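Local coordinates for protein aldose 1-epimerase (Escherichia coli, PDB 3NRE) that probably interconverts the alpha and beta anomers of aldose sugars, at residues 47-52 and 86-91; 63-68 and 139-144. All blocks are in the same frame, centred on the assembly; numbering follows the deposited sequence.

Interaction 1 of 2, residues 47-52 and 86-91; sequences SCFPLV and DGWLGE
Phe49 and Trp88 form an offset stack that joins strand 48-51, in the beta-sandwich typical of galactose mutarotase relatives, to the short 3-10 turn 87-89 in the loop before strand 93-97. The pair is a worked example of a loop held to a strand by both ring packing and backbone bonds. The two side chains lie side by side and point the same way, with ring centroids 4.7 Å apart and planes at 24°. The Trp88 side chain can be followed outward. Trp88 CB sits 3.7 Å from Pro50 O and also touches Phe49 CD1. A chi1 of 68° places CG between the backbone N and the carbonyl carbon, beside Phe49 CD1, turning the indole alongside the phenyl ring. CD2 then meets Phe49 CE1 and CD1, and Trp88 CE3 hangs over the rim of one phenyl face, 3.5 Å from Phe49 CE1. At the tip, Trp88 CZ3 reaches Phe49 CZ at 3.8 Å. NE1 is held by Gly85 O just before the turn, and the Phe49 ring also stacks on His149 of strand 142-153. Were Phe49 an alanine, the six-membered ring of Trp88 would probably lose its stacking partner, and His149 its ring neighbour. At the backbone, Val52 O accepts a bond from Asp86 N at 3.0 Å, bent to 140° at the hydrogen, and a weak one from Gly87 N. Val52 CG1 packs against Gly87 CA at 3.9 Å. The Asp86 carboxylate is engaged by the hydroxyls of Tyr82 and Tyr115. One water completes the junction: it lies 2.7 Å from Pro50 O, to which it can donate, and accepts from Val52 N and from Trp88 N, the latter at 3.0 Å.

Interaction 2 of 2, residues 63-68 and 139-144; sequences FVWQGR and AETLPF
The beta hairpin of strands 62-65 and 68-71 lays Trp65, at its turn, across Pro143 near the start of strand 142-153, an example of an indole packed on a proline by CH-pi contact. The type I' turn from Trp65 to Arg68 is closed by backbone bonds in both directions between those two residues. A chi1 of -176° swings Trp65 CG away from the backbone N and carries the indole over to Leu142 and Pro143. Pro143 CD stands over the Trp65 five-membered ring, 3.8 Å from its centroid, while CG and CB of the proline continue over that same face of the indole toward Trp65 CE3 and CZ3. Leu142 CA adds a second CH-pi contact, 4.3 Å from the centroid of the same Trp65 ring. Gln66 CG lies against the opposite face, toward its rim, leaving the indole between turn and strand. Near the five-membered ring, Thr141 O approaches Trp65 CD1 to 3.1 Å.

In the fold, this packs the small hairpin against the first residues of strand 142-153, which strand 272-274 pairs with in the larger antiparallel sheet; the short segments 63-65 and 142-144 run at 112° and share no clear direct hydrogen bond. A water makes the polar link, donating to Thr141 O at 2.7 Å and to Gln66 OE1. Deeper in, Phe63 brings CE2 to Leu142 CD2, which lies at the edge of the phenyl ring, while His263 meets that ring edge-to-face. On the solvent side the extended Arg68 chain crosses Glu140 at about a right angle, Arg68 NH1 lying 4.4 Å from Glu140 OE2, beyond a salt bridge, with guanidinium and carboxylate planes 75° apart.

Overall arrangement
Interactions 1 and 2 bear on the same antiparallel sheet, since strand 48-51 pairs with strand 142-153. Their centres are 22 Å apart and their nearest atoms about 6 Å, so they do not touch. Along the chain their segments alternate, with strand 62-65 following strand 48-51. Interaction 1 is buried, its centre about 9 Å from the centre of the chain, whereas interaction 2 lies about 23 Å out and is partly open to solvent. Bound di(hydroxyethyl)ether, probably from the crystallisation liquor, comes within about 4 Å of the side chains of Phe49 and of Arg68; near Phe49 this is consistent with a pocket, though no sugar site is established here.

Interaction 1 of 2, residues 47-52 and 86-91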
ATOM      1  N   SER A  47      -5.844  -7.944   4.773  1.00 17.85           N
ATOM      2  CA  SER A  47      -5.092  -7.103   5.740  1.00 18.75           C
ATOM      3  C   SER A  47      -4.162  -6.085   5.080  1.00 19.41           C
ATOM      4  O   SER A  47      -3.842  -5.069   5.688  1.00 19.07           O
ATOM      5  CB  SER A  47      -4.224  -7.992   6.638  1.00 19.96           C
ATOM      6  OG  SER A  47      -5.007  -8.991   7.218  1.00 20.52           O
ATOM      7  N   CYS A  48      -3.675  -6.412   3.878  1.00 17.79           N
ATOM      8  CA  CYS A  48      -2.715  -5.578   3.130  1.00 18.68           C
ATOM      9  C   CYS A  48      -2.626  -6.100   1.721  1.00 21.67           C
ATOM     10  O   CYS A  48      -2.580  -7.315   1.517  1.00 20.59           O
ATOM     11  CB  CYS A  48      -1.303  -5.647   3.754  1.00 19.61           C
ATOM     12  SG  CYS A  48      -0.101  -4.590   3.019  1.00 21.41           S
ATOM     13  N   PHE A  49      -2.486  -5.196   0.735  1.00 18.43           N
ATOM     14  CA  PHE A  49      -2.211  -5.643  -0.622  1.00 18.37           C
ATOM     15  C   PHE A  49      -1.106  -4.823  -1.247  1.00 17.98           C
ATOM     16  O   PHE A  49      -0.897  -3.671  -0.843  1.00 18.82           O
ATOM     17  CB  PHE A  49      -3.492  -5.676  -1.502  1.00 18.11           C
ATOM     18  CG  PHE A  49      -4.241  -4.375  -1.644  1.00 15.73           C
ATOM     19  CD1 PHE A  49      -3.870  -3.441  -2.589  1.00 17.38           C
ATOM     20  CD2 PHE A  49      -5.453  -4.146  -0.933  1.00 15.50           C
ATOM     21  CE1 PHE A  49      -4.588  -2.325  -2.835  1.00 16.45           C
ATOM     22  CE2 PHE A  49      -6.151  -2.972  -1.131  1.00 18.05           C
ATOM     23  CZ  PHE A  49      -5.723  -2.057  -2.092  1.00 18.66           C
ATOM     24  N   PRO A  50      -0.394  -5.402  -2.216  1.00 16.90           N
ATOM     25  CA  PRO A  50       0.743  -4.745  -2.845  1.00 19.07           C
ATOM     26  C   PRO A  50       0.269  -3.867  -3.965  1.00 18.03           C
ATOM     27  O   PRO A  50      -0.815  -4.096  -4.553  1.00 17.83           O
ATOM     28  CB  PRO A  50       1.553  -5.906  -3.410  1.00 19.29           C
ATOM     29  CG  PRO A  50       0.505  -6.943  -3.749  1.00 18.78           C
ATOM     30  CD  PRO A  50      -0.514  -6.816  -2.632  1.00 17.74           C
ATOM     31  N   LEU A  51       1.049  -2.818  -4.219  1.00 18.45           N
ATOM     32  CA  LEU A  51       0.769  -1.892  -5.310  1.00 18.17           C
ATOM     33  C   LEU A  51       1.906  -2.003  -6.338  1.00 20.34           C
ATOM     34  O   LEU A  51       3.051  -1.631  -6.040  1.00 22.86           O
ATOM     35  CB  LEU A  51       0.690  -0.448  -4.723  1.00 19.54           C
ATOM     36  CG  LEU A  51      -0.239  -0.288  -3.488  1.00 19.35           C
ATOM     37  CD1 LEU A  51      -0.155   1.131  -2.904  1.00 18.94           C
ATOM     38  CD2 LEU A  51      -1.681  -0.664  -3.798  1.00 19.26           C
ATOM     39  N   VAL A  52       1.599  -2.563  -7.505  1.00 19.27           N
ATOM     40  CA  VAL A  52       2.585  -2.744  -8.589  1.00 19.99           C
ATOM     41  C   VAL A  52       1.809  -2.884  -9.894  1.00 19.11           C
ATOM     42  O   VAL A  52       0.822  -3.623  -9.962  1.00 22.23           O
ATOM     43  CB  VAL A  52       3.457  -4.003  -8.298  1.00 22.37           C
ATOM     44  CG1 VAL A  52       2.580  -5.322  -8.201  1.00 21.47           C
ATOM     45  CG2 VAL A  52       4.485  -4.168  -9.368  1.00 26.57           C
ATOM     46  N   ASP A  86      -1.847  -4.143 -11.143  1.00 18.72           N
ATOM     47  CA  ASP A  86      -2.472  -5.451 -11.379  1.00 17.84           C
ATOM     48  C   ASP A  86      -2.169  -6.491 -10.314  1.00 17.45           C
ATOM     49  O   ASP A  86      -2.837  -7.499 -10.260  1.00 19.30           O
ATOM     50  CB  ASP A  86      -2.046  -6.023 -12.726  1.00 21.56           C
ATOM     51  CG  ASP A  86      -1.857  -4.939 -13.775  1.00 24.84           C
ATOM     52  OD1 ASP A  86      -2.893  -4.351 -14.255  1.00 21.86           O
ATOM     53  OD2 ASP A  86      -0.651  -4.671 -14.078  1.00 23.60           O
ATOM     54  N   GLY A  87      -1.116  -6.294  -9.554  1.00 19.51           N
ATOM     55  CA  GLY A  87      -0.699  -7.310  -8.606  1.00 19.59           C
ATOM     56  C   GLY A  87      -1.783  -7.745  -7.640  1.00 19.50           C
ATOM     57  O   GLY A  87      -2.027  -8.951  -7.430  1.00 18.99           O
ATOM     58  N   TRP A  88      -2.449  -6.756  -7.066  1.00 18.41           N
ATOM     59  CA  TRP A  88      -3.516  -7.021  -6.109  1.00 18.52           C
ATOM     60  C   TRP A  88      -4.697  -7.828  -6.645  1.00 18.94           C
ATOM     61  O   TRP A  88      -5.496  -8.315  -5.850  1.00 18.67           O
ATOM     62  CB  TRP A  88      -4.008  -5.709  -5.462  1.00 17.05           C
ATOM     63  CG  TRP A  88      -4.735  -4.760  -6.403  1.00 18.44           C
ATOM     64  CD1 TRP A  88      -4.349  -4.354  -7.667  1.00 17.32           C
ATOM     65  CD2 TRP A  88      -5.938  -4.062  -6.112  1.00 16.26           C
ATOM     66  NE1 TRP A  88      -5.266  -3.444  -8.151  1.00 17.59           N
ATOM     67  CE2 TRP A  88      -6.247  -3.261  -7.224  1.00 17.36           C
ATOM     68  CE3 TRP A  88      -6.762  -3.998  -4.990  1.00 17.23           C
ATOM     69  CZ2 TRP A  88      -7.350  -2.417  -7.250  1.00 15.32           C
ATOM     70  CZ3 TRP A  88      -7.866  -3.175  -5.012  1.00 18.09           C
ATOM     71  CH2 TRP A  88      -8.173  -2.404  -6.140  1.00 18.67           C
ATOM     72  N   LEU A  89      -4.860  -7.914  -7.978  1.00 17.66           N
ATOM     73  CA  LEU A  89      -5.935  -8.609  -8.620  1.00 19.21           C
ATOM     74  C   LEU A  89      -5.519  -9.968  -9.230  1.00 20.10           C
ATOM     75  O   LEU A  89      -6.359 -10.691  -9.761  1.00 23.37           O
ATOM     76  CB  LEU A  89      -6.527  -7.746  -9.734  1.00 19.64           C
ATOM     77  CG  LEU A  89      -7.021  -6.369  -9.293  1.00 20.91           C
ATOM     78  CD1 LEU A  89      -7.524  -5.607 -10.532  1.00 19.30           C
ATOM     79  CD2 LEU A  89      -8.101  -6.535  -8.274  1.00 22.24           C
ATOM     80  N   GLY A  90      -4.244 -10.240  -9.236  1.00 21.07           N
ATOM     81  CA  GLY A  90      -3.705 -11.439  -9.935  1.00 20.94           C
ATOM     82  C   GLY A  90      -3.453 -12.599  -9.007  1.00 23.88           C
ATOM     83  O   GLY A  90      -3.433 -12.454  -7.764  1.00 21.83           O
ATOM     84  N   GLU A  91      -3.289 -13.766  -9.586  1.00 22.17           N
ATOM     85  CA  GLU A  91      -2.947 -14.936  -8.797  0.50 23.08           C
ATOM     86  C   GLU A  91      -1.430 -15.156  -8.818  1.00 22.97           C
ATOM     87  O   GLU A  91      -0.818 -15.228  -9.894  1.00 25.54           O
ATOM     88  CB  GLU A  91      -3.674 -16.168  -9.318  0.50 26.33           C
ATOM     89  CG  GLU A  91      -5.177 -16.156  -9.098  0.50 27.31           C
ATOM     90  CD  GLU A  91      -5.770 -17.528  -9.361  0.50 32.25           C
ATOM     91  OE1 GLU A  91      -5.604 -18.417  -8.492  0.50 25.37           O
ATOM     92  OE2 GLU A  91      -6.372 -17.714 -10.443  0.50 38.09           O
TER
HETATM   93  O   HOH W   1      -1.034  -4.139  -7.223  1.00 20.09           O

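Interaction 2 of 2, residues 63-68 and 139-144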
ATOM      1  N   PHE A  63      -1.541   8.790 -20.139  1.00 24.30           N
ATOM      2  CA  PHE A  63      -0.323   9.507 -19.848  1.00 25.42           C
ATOM      3  C   PHE A  63       0.590   9.459 -21.067  1.00 26.63           C
ATOM      4  O   PHE A  63       0.415   8.633 -21.931  1.00 26.94           O
ATOM      5  CB  PHE A  63       0.373   8.953 -18.565  1.00 25.14           C
ATOM      6  CG  PHE A  63       0.909   7.558 -18.690  1.00 24.68           C
ATOM      7  CD1 PHE A  63       0.129   6.457 -18.400  1.00 25.50           C
ATOM      8  CD2 PHE A  63       2.242   7.350 -19.080  1.00 27.52           C
ATOM      9  CE1 PHE A  63       0.638   5.179 -18.509  1.00 26.47           C
ATOM     10  CE2 PHE A  63       2.746   6.058 -19.190  1.00 28.69           C
ATOM     11  CZ  PHE A  63       1.937   4.980 -18.916  1.00 28.43           C
ATOM     12  N   VAL A  64       1.509  10.399 -21.116  1.00 29.30           N
ATOM     13  CA  VAL A  64       2.529  10.443 -22.162  1.00 30.12           C
ATOM     14  C   VAL A  64       3.843  10.046 -21.521  1.00 32.17           C
ATOM     15  O   VAL A  64       4.198  10.546 -20.458  1.00 33.07           O
ATOM     16  CB  VAL A  64       2.705  11.831 -22.738  1.00 34.37           C
ATOM     17  CG1 VAL A  64       3.851  11.796 -23.788  1.00 37.71           C
ATOM     18  CG2 VAL A  64       1.433  12.326 -23.403  1.00 37.38           C
ATOM     19  N   TRP A  65       4.554   9.144 -22.169  1.00 35.60           N
ATOM     20  CA  TRP A  65       5.910   8.788 -21.740  1.00 35.62           C
ATOM     21  C   TRP A  65       6.826   8.704 -22.948  1.00 38.04           C
ATOM     22  O   TRP A  65       6.548   7.972 -23.903  1.00 38.58           O
ATOM     23  CB  TRP A  65       5.895   7.484 -20.953  1.00 32.71           C
ATOM     24  CG  TRP A  65       7.252   7.140 -20.418  1.00 33.04           C
ATOM     25  CD1 TRP A  65       8.127   6.235 -20.929  1.00 40.14           C
ATOM     26  CD2 TRP A  65       7.914   7.772 -19.315  1.00 33.32           C
ATOM     27  NE1 TRP A  65       9.301   6.244 -20.197  1.00 40.35           N
ATOM     28  CE2 TRP A  65       9.196   7.179 -19.204  1.00 40.66           C
ATOM     29  CE3 TRP A  65       7.550   8.779 -18.412  1.00 40.24           C
ATOM     30  CZ2 TRP A  65      10.114   7.553 -18.212  1.00 48.81           C
ATOM     31  CZ3 TRP A  65       8.473   9.155 -17.423  1.00 45.85           C
ATOM     32  CH2 TRP A  65       9.730   8.547 -17.336  1.00 48.50           C
ATOM     33  N   GLN A  66       7.915   9.468 -22.888  1.00 41.80           N
ATOM     34  CA  GLN A  66       8.903   9.544 -23.975  1.00 46.39           C
ATOM     35  C   GLN A  66       8.231   9.729 -25.343  1.00 48.16           C
ATOM     36  O   GLN A  66       8.486   8.992 -26.310  1.00 50.41           O
ATOM     37  CB  GLN A  66       9.885   8.342 -23.927  1.00 49.98           C
ATOM     38  CG  GLN A  66      11.005   8.523 -22.861  1.00 54.08           C
ATOM     39  CD  GLN A  66      11.739   7.226 -22.474  1.00 57.79           C
ATOM     40  OE1 GLN A  66      11.942   6.340 -23.303  1.00 62.44           O
ATOM     41  NE2 GLN A  66      12.136   7.122 -21.201  1.00 51.81           N
ATOM     42  N   GLY A  67       7.356  10.723 -25.397  1.00 45.55           N
ATOM     43  CA  GLY A  67       6.623  11.053 -26.600  1.00 48.02           C
ATOM     44  C   GLY A  67       5.503  10.140 -27.078  1.00 45.53           C
ATOM     45  O   GLY A  67       4.983  10.350 -28.175  1.00 51.19           O
ATOM     46  N   ARG A  68       5.068   9.175 -26.273  1.00 43.15           N
ATOM     47  CA  ARG A  68       4.025   8.249 -26.731  1.00 42.34           C
ATOM     48  C   ARG A  68       2.848   8.241 -25.748  1.00 38.09           C
ATOM     49  O   ARG A  68       3.067   8.290 -24.529  1.00 36.02           O
ATOM     50  CB  ARG A  68       4.591   6.846 -26.938  1.00 45.73           C
ATOM     51  CG  ARG A  68       3.534   5.764 -27.164  1.00 49.05           C
ATOM     52  CD  ARG A  68       4.151   4.493 -27.777  1.00 60.99           C
ATOM     53  NE  ARG A  68       3.291   3.323 -27.603  1.00 54.93           N
ATOM     54  CZ  ARG A  68       3.698   2.058 -27.709  1.00 63.51           C
ATOM     55  NH1 ARG A  68       4.965   1.772 -27.996  1.00 64.18           N
ATOM     56  NH2 ARG A  68       2.833   1.062 -27.511  1.00 60.75           N
ATOM     57  N   ALA A 139       8.510  -4.011 -24.132  1.00 42.60           N
ATOM     58  CA  ALA A 139       9.405  -3.657 -25.252  1.00 46.53           C
ATOM     59  C   ALA A 139       9.929  -2.213 -25.139  1.00 46.78           C
ATOM     60  O   ALA A 139      10.844  -1.827 -25.876  1.00 48.57           O
ATOM     61  CB  ALA A 139       8.691  -3.880 -26.581  1.00 46.23           C
ATOM     62  N   GLU A 140       9.382  -1.436 -24.202  1.00 41.26           N
ATOM     63  CA  GLU A 140       9.757  -0.031 -23.989  1.00 39.73           C
ATOM     64  C   GLU A 140       9.947   0.346 -22.521  1.00 39.94           C
ATOM     65  O   GLU A 140       9.278  -0.201 -21.626  1.00 37.10           O
ATOM     66  CB  GLU A 140       8.647   0.885 -24.552  1.00 44.43           C
ATOM     67  CG  GLU A 140       8.252   0.617 -26.000  1.00 48.01           C
ATOM     68  CD  GLU A 140       9.350   0.994 -26.998  1.00 67.78           C
ATOM     69  OE1 GLU A 140      10.381   1.597 -26.593  1.00 69.35           O
ATOM     70  OE2 GLU A 140       9.174   0.686 -28.201  1.00 71.11           O
ATOM     71  N   THR A 141      10.818   1.324 -22.286  1.00 38.31           N
ATOM     72  CA  THR A 141      10.991   1.915 -20.957  1.00 37.41           C
ATOM     73  C   THR A 141       9.689   2.580 -20.467  1.00 37.08           C
ATOM     74  O   THR A 141       9.089   3.317 -21.237  1.00 36.14           O
ATOM     75  CB  THR A 141      12.052   3.004 -21.036  1.00 38.19           C
ATOM     76  OG1 THR A 141      13.266   2.414 -21.480  1.00 44.30           O
ATOM     77  CG2 THR A 141      12.257   3.692 -19.673  1.00 39.08           C
ATOM     78  N   LEU A 142       9.266   2.281 -19.218  1.00 33.94           N
ATOM     79  CA  LEU A 142       8.074   2.899 -18.573  1.00 31.92           C
ATOM     80  C   LEU A 142       8.398   3.283 -17.145  1.00 31.31           C
ATOM     81  O   LEU A 142       9.395   2.798 -16.590  1.00 32.72           O
ATOM     82  CB  LEU A 142       6.889   1.953 -18.602  1.00 28.46           C
ATOM     83  CG  LEU A 142       6.210   1.720 -19.957  1.00 30.96           C
ATOM     84  CD1 LEU A 142       5.187   0.593 -19.902  1.00 32.18           C
ATOM     85  CD2 LEU A 142       5.522   2.992 -20.450  1.00 31.86           C
ATOM     86  N   PRO A 143       7.617   4.195 -16.551  1.00 28.46           N
ATOM     87  CA  PRO A 143       7.885   4.631 -15.183  1.00 30.24           C
ATOM     88  C   PRO A 143       7.128   3.784 -14.152  1.00 28.01           C
ATOM     89  O   PRO A 143       5.909   3.569 -14.281  1.00 28.05           O
ATOM     90  CB  PRO A 143       7.424   6.104 -15.208  1.00 31.15           C
ATOM     91  CG  PRO A 143       6.233   6.084 -16.085  1.00 30.39           C
ATOM     92  CD  PRO A 143       6.637   5.088 -17.204  1.00 27.57           C
ATOM     93  N   PHE A 144       7.879   3.279 -13.170  1.00 25.87           N
ATOM     94  CA  PHE A 144       7.408   2.319 -12.204  1.00 25.92           C
ATOM     95  C   PHE A 144       7.399   2.855 -10.785  1.00 27.55           C
ATOM     96  O   PHE A 144       8.190   3.716 -10.377  1.00 28.26           O
ATOM     97  CB  PHE A 144       8.264   1.041 -12.227  1.00 29.36           C
ATOM     98  CG  PHE A 144       7.980   0.088 -13.401  1.00 26.06           C
ATOM     99  CD1 PHE A 144       8.446   0.371 -14.660  1.00 28.98           C
ATOM    100  CD2 PHE A 144       7.359  -1.144 -13.207  1.00 27.64           C
ATOM    101  CE1 PHE A 144       8.206  -0.480 -15.710  1.00 24.53           C
ATOM    102  CE2 PHE A 144       7.137  -2.027 -14.291  1.00 26.48           C
ATOM    103  CZ  PHE A 144       7.595  -1.706 -15.511  1.00 29.61           C
TER
HETATM  104  O   HOH W   2       9.367   4.540 -23.632  1.00 40.17           O